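Local coordinates for hypothetical protein (Aeropyrum pernix, PDB 2P6H), which is of unknown function, a UPF0047 (YjbQ) family protein from a thermophilic archaeon, with three chains in its crystal assembly, at residues Lys9-Thr20 against Arg113-Glu124. Residues are numbered along the deposited sequence; the frame is centred on the assembly and turned at random.
With SO4 (sulfate ion), chain D; SO4 (sulfate ion), chain E.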
ATOM      1  N   LYS A   9     -20.109  -3.139  10.422  1.00 36.82           N
ATOM      2  CA  LYS A   9     -21.312  -3.427   9.677  1.00 38.61           C
ATOM      3  C   LYS A   9     -21.495  -2.381   8.596  1.00 37.71           C
ATOM      4  O   LYS A   9     -21.714  -1.207   8.863  1.00 38.12           O
ATOM      5  CB  LYS A   9     -22.498  -3.391  10.644  1.00 40.99           C
ATOM      6  CG  LYS A   9     -23.754  -4.035  10.050  1.00 44.84           C
ATOM      7  CD  LYS A   9     -24.909  -3.040   9.912  1.00 48.61           C
ATOM      8  CE  LYS A   9     -26.283  -3.719   9.953  1.00 50.44           C
ATOM      9  NZ  LYS A   9     -26.952  -3.559   8.663  1.00 52.58           N
ATOM     10  N   THR A  10     -21.376  -2.787   7.335  1.00 36.47           N
ATOM     11  CA  THR A  10     -21.545  -1.830   6.263  1.00 35.42           C
ATOM     12  C   THR A  10     -22.996  -1.867   5.774  1.00 36.38           C
ATOM     13  O   THR A  10     -23.696  -2.863   5.902  1.00 35.56           O
ATOM     14  CB  THR A  10     -20.538  -2.165   5.133  1.00 33.62           C
ATOM     15  OG1 THR A  10     -20.956  -3.362   4.476  1.00 30.28           O
ATOM     16  CG2 THR A  10     -19.143  -2.387   5.724  1.00 31.55           C
ATOM     17  N   GLU A  11     -23.458  -0.744   5.233  1.00 37.90           N
ATOM     18  CA  GLU A  11     -24.857  -0.602   4.849  1.00 40.04           C
ATOM     19  C   GLU A  11     -25.157  -0.556   3.356  1.00 40.24           C
ATOM     20  O   GLU A  11     -26.282  -0.842   2.943  1.00 39.22           O
ATOM     21  CB  GLU A  11     -25.411   0.647   5.532  1.00 43.48           C
ATOM     22  CG  GLU A  11     -24.957   0.749   6.982  1.00 49.69           C
ATOM     23  CD  GLU A  11     -24.546   2.154   7.389  1.00 53.57           C
ATOM     24  OE1 GLU A  11     -25.133   3.136   6.880  1.00 55.04           O
ATOM     25  OE2 GLU A  11     -23.628   2.273   8.230  1.00 54.83           O
ATOM     26  N   ARG A  12     -24.159  -0.199   2.549  1.00 39.09           N
ATOM     27  CA  ARG A  12     -24.277  -0.034   1.098  1.00 38.26           C
ATOM     28  C   ARG A  12     -23.260  -0.890   0.326  1.00 36.32           C
ATOM     29  O   ARG A  12     -22.254  -1.340   0.858  1.00 35.07           O
ATOM     30  CB  ARG A  12     -24.068   1.444   0.765  1.00 41.91           C
ATOM     31  CG  ARG A  12     -25.377   2.232   0.778  1.00 47.53           C
ATOM     32  CD  ARG A  12     -25.966   2.404  -0.627  1.00 51.73           C
ATOM     33  NE  ARG A  12     -25.637   1.256  -1.476  1.00 55.07           N
ATOM     34  CZ  ARG A  12     -26.608   0.781  -2.278  1.00 56.27           C
ATOM     35  NH1 ARG A  12     -27.787   1.378  -2.322  1.00 57.34           N
ATOM     36  NH2 ARG A  12     -26.401  -0.344  -2.966  1.00 56.96           N
ATOM     37  N   ARG A  13     -23.471  -1.063  -0.976  1.00 33.06           N
ATOM     38  CA  ARG A  13     -22.508  -1.778  -1.793  1.00 32.79           C
ATOM     39  C   ARG A  13     -21.139  -1.131  -1.669  1.00 30.77           C
ATOM     40  O   ARG A  13     -20.135  -1.776  -1.396  1.00 29.68           O
ATOM     41  CB  ARG A  13     -22.976  -1.760  -3.253  1.00 34.83           C
ATOM     42  CG  ARG A  13     -22.132  -2.682  -4.138  1.00 38.37           C
ATOM     43  CD  ARG A  13     -22.508  -2.589  -5.622  1.00 41.11           C
ATOM     44  NE  ARG A  13     -22.031  -3.782  -6.333  1.00 45.10           N
ATOM     45  CZ  ARG A  13     -22.313  -3.890  -7.647  1.00 45.99           C
ATOM     46  NH1 ARG A  13     -22.930  -2.910  -8.284  1.00 44.74           N
ATOM     47  NH2 ARG A  13     -22.031  -5.030  -8.290  1.00 46.75           N
ATOM     48  N   LEU A  14     -21.088   0.179  -1.885  1.00 29.56           N
ATOM     49  CA  LEU A  14     -19.809   0.929  -1.755  1.00 29.23           C
ATOM     50  C   LEU A  14     -20.010   1.909  -0.638  1.00 29.55           C
ATOM     51  O   LEU A  14     -20.972   2.665  -0.603  1.00 27.27           O
ATOM     52  CB  LEU A  14     -19.296   1.692  -3.060  1.00 31.79           C
ATOM     53  CG  LEU A  14     -18.882   0.730  -4.176  1.00 34.17           C
ATOM     54  CD1 LEU A  14     -20.082   0.181  -4.952  1.00 36.42           C
ATOM     55  CD2 LEU A  14     -17.967   1.381  -5.213  1.00 37.68           C
ATOM     56  N   GLN A  15     -19.082   1.909   0.309  1.00 27.77           N
ATOM     57  CA  GLN A  15     -19.198   2.824   1.424  1.00 28.66           C
ATOM     58  C   GLN A  15     -17.872   2.963   2.148  1.00 27.44           C
ATOM     59  O   GLN A  15     -17.130   1.998   2.303  1.00 27.04           O
ATOM     60  CB  GLN A  15     -20.302   2.317   2.367  1.00 30.11           C
ATOM     61  CG  GLN A  15     -20.328   2.927   3.765  1.00 33.06           C
ATOM     62  CD  GLN A  15     -21.459   2.379   4.633  1.00 33.86           C
ATOM     63  OE1 GLN A  15     -21.788   1.196   4.572  1.00 34.34           O
ATOM     64  NE2 GLN A  15     -22.040   3.242   5.463  1.00 36.62           N
ATOM     65  N   VAL A  16     -17.566   4.186   2.559  1.00 27.28           N
ATOM     66  CA  VAL A  16     -16.339   4.457   3.293  1.00 26.67           C
ATOM     67  C   VAL A  16     -16.743   4.786   4.721  1.00 28.40           C
ATOM     68  O   VAL A  16     -17.628   5.622   4.931  1.00 29.94           O
ATOM     69  CB  VAL A  16     -15.579   5.650   2.691  1.00 25.82           C
ATOM     70  CG1 VAL A  16     -14.379   5.989   3.560  1.00 27.01           C
ATOM     71  CG2 VAL A  16     -15.145   5.337   1.269  1.00 26.64           C
ATOM     72  N   LEU A  17     -16.107   4.123   5.684  1.00 28.19           N
ATOM     73  CA  LEU A  17     -16.416   4.330   7.097  1.00 29.00           C
ATOM     74  C   LEU A  17     -15.164   4.695   7.886  1.00 28.13           C
ATOM     75  O   LEU A  17     -14.114   4.101   7.682  1.00 25.75           O
ATOM     76  CB  LEU A  17     -17.001   3.058   7.725  1.00 31.46           C
ATOM     77  CG  LEU A  17     -18.230   2.443   7.057  1.00 34.45           C
ATOM     78  CD1 LEU A  17     -18.729   1.253   7.852  1.00 36.26           C
ATOM     79  CD2 LEU A  17     -19.310   3.496   6.977  1.00 36.49           C
ATOM     80  N   ASP A  18     -15.291   5.673   8.784  1.00 27.60           N
ATOM     81  CA  ASP A  18     -14.201   6.101   9.667  1.00 27.84           C
ATOM     82  C   ASP A  18     -14.216   5.201  10.911  1.00 28.57           C
ATOM     83  O   ASP A  18     -15.118   5.302  11.758  1.00 28.58           O
ATOM     84  CB  ASP A  18     -14.407   7.551  10.107  1.00 29.26           C
ATOM     85  CG  ASP A  18     -13.288   8.061  11.010  1.00 29.56           C
ATOM     86  OD1 ASP A  18     -12.430   7.265  11.460  1.00 28.93           O
ATOM     87  OD2 ASP A  18     -13.269   9.282  11.276  1.00 31.62           O
ATOM     88  N   VAL A  19     -13.221   4.328  11.028  1.00 27.77           N
ATOM     89  CA  VAL A  19     -13.154   3.406  12.178  1.00 26.61           C
ATOM     90  C   VAL A  19     -12.005   3.763  13.132  1.00 26.00           C
ATOM     91  O   VAL A  19     -11.586   2.972  13.967  1.00 25.68           O
ATOM     92  CB  VAL A  19     -13.010   1.944  11.688  1.00 28.12           C
ATOM     93  CG1 VAL A  19     -14.218   1.557  10.837  1.00 26.84           C
ATOM     94  CG2 VAL A  19     -11.745   1.791  10.864  1.00 24.61           C
ATOM     95  N   THR A  20     -11.471   4.976  13.031  1.00 26.64           N
ATOM     96  CA  THR A  20     -10.376   5.433  13.912  1.00 27.26           C
ATOM     97  C   THR A  20     -10.689   5.211  15.383  1.00 30.37           C
ATOM     98  O   THR A  20      -9.855   4.772  16.163  1.00 28.15           O
ATOM     99  CB  THR A  20     -10.123   6.930  13.723  1.00 27.51           C
ATOM    100  OG1 THR A  20     -10.064   7.220  12.325  1.00 27.65           O
ATOM    101  CG2 THR A  20      -8.788   7.321  14.365  1.00 28.24           C
ATOM    102  N   ARG A 113      -7.257   9.770   9.118  1.00 24.73           N
ATOM    103  CA  ARG A 113      -8.144   8.886   9.832  1.00 24.94           C
ATOM    104  C   ARG A 113      -8.120   7.522   9.177  1.00 24.71           C
ATOM    105  O   ARG A 113      -7.786   7.372   8.009  1.00 24.74           O
ATOM    106  CB  ARG A 113      -9.555   9.473   9.768  1.00 28.35           C
ATOM    107  CG  ARG A 113      -9.641  10.855  10.418  1.00 31.62           C
ATOM    108  CD  ARG A 113     -10.027  10.768  11.900  1.00 35.14           C
ATOM    109  NE  ARG A 113     -10.085  12.105  12.499  1.00 42.06           N
ATOM    110  CZ  ARG A 113     -11.250  12.482  13.057  1.00 43.51           C
ATOM    111  NH1 ARG A 113     -12.284  11.659  13.052  1.00 44.41           N
ATOM    112  NH2 ARG A 113     -11.355  13.688  13.619  1.00 45.06           N
ATOM    113  N   ILE A 114      -8.467   6.489   9.931  1.00 22.41           N
ATOM    114  CA  ILE A 114      -8.482   5.122   9.431  1.00 23.51           C
ATOM    115  C   ILE A 114      -9.824   4.849   8.804  1.00 23.05           C
ATOM    116  O   ILE A 114     -10.851   4.796   9.469  1.00 22.63           O
ATOM    117  CB  ILE A 114      -8.242   4.120  10.578  1.00 24.36           C
ATOM    118  CG1 ILE A 114      -6.918   4.443  11.275  1.00 26.44           C
ATOM    119  CG2 ILE A 114      -8.139   2.693  10.006  1.00 22.42           C
ATOM    120  CD1 ILE A 114      -6.581   3.772  12.607  1.00 27.38           C
ATOM    121  N   LEU A 115      -9.832   4.652   7.494  1.00 20.41           N
ATOM    122  CA  LEU A 115     -11.083   4.444   6.785  1.00 21.55           C
ATOM    123  C   LEU A 115     -11.284   3.034   6.249  1.00 22.49           C
ATOM    124  O   LEU A 115     -10.433   2.502   5.537  1.00 20.91           O
ATOM    125  CB  LEU A 115     -11.171   5.426   5.611  1.00 22.57           C
ATOM    126  CG  LEU A 115     -10.918   6.894   5.990  1.00 23.88           C
ATOM    127  CD1 LEU A 115     -10.914   7.766   4.758  1.00 20.53           C
ATOM    128  CD2 LEU A 115     -11.994   7.360   6.967  1.00 21.39           C
ATOM    129  N   PHE A 116     -12.414   2.432   6.599  1.00 22.17           N
ATOM    130  CA  PHE A 116     -12.757   1.111   6.097  1.00 23.21           C
ATOM    131  C   PHE A 116     -13.440   1.400   4.763  1.00 22.80           C
ATOM    132  O   PHE A 116     -14.362   2.218   4.692  1.00 23.71           O
ATOM    133  CB  PHE A 116     -13.754   0.399   7.013  1.00 22.92           C
ATOM    134  CG  PHE A 116     -14.042  -1.015   6.591  1.00 23.31           C
ATOM    135  CD1 PHE A 116     -14.999  -1.280   5.620  1.00 20.67           C
ATOM    136  CD2 PHE A 116     -13.337  -2.082   7.147  1.00 22.22           C
ATOM    137  CE1 PHE A 116     -15.255  -2.584   5.203  1.00 21.94           C
ATOM    138  CE2 PHE A 116     -13.585  -3.397   6.738  1.00 23.11           C
ATOM    139  CZ  PHE A 116     -14.546  -3.647   5.765  1.00 22.12           C
ATOM    140  N   VAL A 117     -12.979   0.741   3.710  1.00 21.75           N
ATOM    141  CA  VAL A 117     -13.565   0.939   2.399  1.00 21.17           C
ATOM    142  C   VAL A 117     -14.302  -0.303   1.946  1.00 20.76           C
ATOM    143  O   VAL A 117     -13.712  -1.294   1.538  1.00 20.37           O
ATOM    144  CB  VAL A 117     -12.439   1.200   1.422  1.00 20.36           C
ATOM    145  CG1 VAL A 117     -13.008   1.496   0.036  1.00 20.49           C
ATOM    146  CG2 VAL A 117     -11.610   2.382   1.888  1.00 22.06           C
ATOM    147  N   GLU A 118     -15.630  -0.269   2.049  1.00 22.28           N
ATOM    148  CA  GLU A 118     -16.485  -1.394   1.646  1.00 22.77           C
ATOM    149  C   GLU A 118     -16.813  -1.278   0.155  1.00 23.90           C
ATOM    150  O   GLU A 118     -17.225  -0.213  -0.315  1.00 22.64           O
ATOM    151  CB  GLU A 118     -17.789  -1.377   2.460  1.00 24.56           C
ATOM    152  CG  GLU A 118     -18.840  -2.405   2.044  1.00 27.12           C
ATOM    153  CD  GLU A 118     -18.352  -3.836   2.191  1.00 27.27           C
ATOM    154  OE1 GLU A 118     -17.623  -4.316   1.295  1.00 28.60           O
ATOM    155  OE2 GLU A 118     -18.687  -4.480   3.207  1.00 28.46           O
ATOM    156  N   MET A 119     -16.628  -2.365  -0.589  1.00 21.31           N
ATOM    157  CA  MET A 119     -16.922  -2.339  -2.014  1.00 23.73           C
ATOM    158  C   MET A 119     -17.897  -3.443  -2.422  1.00 23.93           C
ATOM    159  O   MET A 119     -18.285  -3.543  -3.590  1.00 23.76           O
ATOM    160  CB  MET A 119     -15.618  -2.418  -2.819  1.00 22.70           C
ATOM    161  CG  MET A 119     -14.772  -1.158  -2.631  1.00 23.68           C
ATOM    162  SD  MET A 119     -13.121  -1.205  -3.322  1.00 23.55           S
ATOM    163  CE  MET A 119     -12.210  -1.950  -1.972  1.00 23.79           C
ATOM    164  N   ASP A 120     -18.302  -4.255  -1.448  1.00 24.02           N
ATOM    165  CA  ASP A 120     -19.259  -5.344  -1.708  1.00 25.55           C
ATOM    166  C   ASP A 120     -20.232  -5.493  -0.539  1.00 25.52           C
ATOM    167  O   ASP A 120     -20.534  -6.586  -0.079  1.00 25.92           O
ATOM    168  CB  ASP A 120     -18.488  -6.668  -1.936  1.00 24.70           C
ATOM    169  CG  ASP A 120     -19.402  -7.767  -2.520  1.00 28.67           C
ATOM    170  OD1 ASP A 120     -20.353  -7.410  -3.217  1.00 28.49           O
ATOM    171  OD2 ASP A 120     -19.151  -8.941  -2.266  1.00 28.43           O
ATOM    172  N   GLY A 121     -20.742  -4.368  -0.047  1.00 25.89           N
ATOM    173  CA  GLY A 121     -21.696  -4.411   1.044  1.00 27.61           C
ATOM    174  C   GLY A 121     -23.113  -4.613   0.532  1.00 29.78           C
ATOM    175  O   GLY A 121     -23.319  -4.713  -0.672  1.00 30.10           O
ATOM    176  N   PRO A 122     -24.115  -4.674   1.423  1.00 31.96           N
ATOM    177  CA  PRO A 122     -23.954  -4.559   2.878  1.00 32.06           C
ATOM    178  C   PRO A 122     -23.483  -5.874   3.488  1.00 32.95           C
ATOM    179  O   PRO A 122     -24.013  -6.943   3.171  1.00 32.56           O
ATOM    180  CB  PRO A 122     -25.351  -4.187   3.343  1.00 33.53           C
ATOM    181  CG  PRO A 122     -26.296  -4.847   2.396  1.00 33.49           C
ATOM    182  CD  PRO A 122     -25.543  -4.760   1.068  1.00 33.24           C
ATOM    183  N   ARG A 123     -22.476  -5.792   4.350  1.00 33.75           N
ATOM    184  CA  ARG A 123     -21.921  -6.989   4.996  1.00 34.97           C
ATOM    185  C   ARG A 123     -21.415  -6.681   6.406  1.00 34.89           C
ATOM    186  O   ARG A 123     -21.176  -5.539   6.774  1.00 35.12           O
ATOM    187  CB  ARG A 123     -20.731  -7.512   4.178  1.00 35.02           C
ATOM    188  CG  ARG A 123     -21.093  -8.169   2.847  1.00 37.40           C
ATOM    189  CD  ARG A 123     -19.862  -8.830   2.218  1.00 38.20           C
ATOM    190  NE  ARG A 123     -20.090  -9.239   0.824  1.00 39.09           N
ATOM    191  CZ  ARG A 123     -20.749 -10.392   0.572  1.00 41.48           C
ATOM    192  NH1 ARG A 123     -21.233 -11.148   1.545  1.00 41.66           N
ATOM    193  NH2 ARG A 123     -20.923 -10.769  -0.706  1.00 40.74           N
ATOM    194  N   GLU A 124     -21.272  -7.742   7.187  1.00 35.85           N
ATOM    195  CA  GLU A 124     -20.727  -7.580   8.495  1.00 35.77           C
ATOM    196  C   GLU A 124     -19.257  -7.916   8.341  1.00 33.31           C
ATOM    197  O   GLU A 124     -18.869  -9.068   8.196  1.00 34.15           O
ATOM    198  CB  GLU A 124     -21.485  -8.510   9.504  1.00 39.95           C
ATOM    199  CG  GLU A 124     -20.598  -8.960  10.665  1.00 46.07           C
ATOM    200  CD  GLU A 124     -21.190  -8.448  11.957  1.00 50.29           C
ATOM    201  OE1 GLU A 124     -21.598  -7.288  11.985  1.00 52.59           O
ATOM    202  OE2 GLU A 124     -21.269  -9.208  12.914  1.00 51.12           O
TER
HETATM  203  S   SO4 D 502     -23.836   1.643  -4.771  1.00 68.24           S
HETATM  204  O1  SO4 D 502     -24.050   3.115  -4.841  1.00 67.17           O
HETATM  205  O2  SO4 D 502     -23.310   1.298  -3.400  1.00 66.34           O
HETATM  206  O3  SO4 D 502     -25.148   0.936  -5.006  1.00 67.27           O
HETATM  207  O4  SO4 D 502     -22.875   1.221  -5.819  1.00 66.33           O
HETATM  208  S   SO4 E 506     -21.130  -1.037  13.870  1.00 86.01           S
HETATM  209  O1  SO4 E 506     -20.620  -0.514  15.094  1.00 86.13           O
HETATM  210  O2  SO4 E 506     -22.283  -0.448  13.286  1.00 86.09           O
HETATM  211  O3  SO4 E 506     -21.445  -2.541  14.084  1.00 86.34           O
HETATM  212  O4  SO4 E 506     -20.117  -1.047  12.832  1.00 86.25           O
HETATM  213  O   HOH W   1     -21.050  -6.297  -5.463  1.00 34.12           O
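D18 and R113 meet where the C-terminal end of strand 15-18 reaches the start of its antiparallel neighbour, strand 113-118. From D18, CB packs on L115 CD2 at 4.0 Å, and CG lies anti to the backbone N (chi1 -179°), which carries the carboxylate out to R113 and T20. D18 OD1 accepts T20 OG1 at 2.5 Å and also T20 N, the second bond making an Asx turn just before helix 20-28. D18 OD2 forms a salt bridge with R113 NH1 (3.1 Å), the carboxylate and guanidinium planes 53° apart. T20 OG1 in turn accepts I114 N. With an alanine here, R113 NH1 would probably lose its carboxylate, and T20 OG1 and N the oxygen that fixes the turn. Between the strands, Q15 with E118 and L17 with F116 are hydrogen-bonded pairs. Beyond them, T10 OG1 sits 2.8 Å from E118 OE2 and accepts R123 N, while R125 salt-bridges that same OE2. G121 N bonds R13 O, just ahead of the cis peptide before P122. In this three-stranded sheet, 15-18 outermost within the chain and 113-118 central, backbone bonds thus set the register, while acid-hydroxyl contacts fasten the helix start and the far loop.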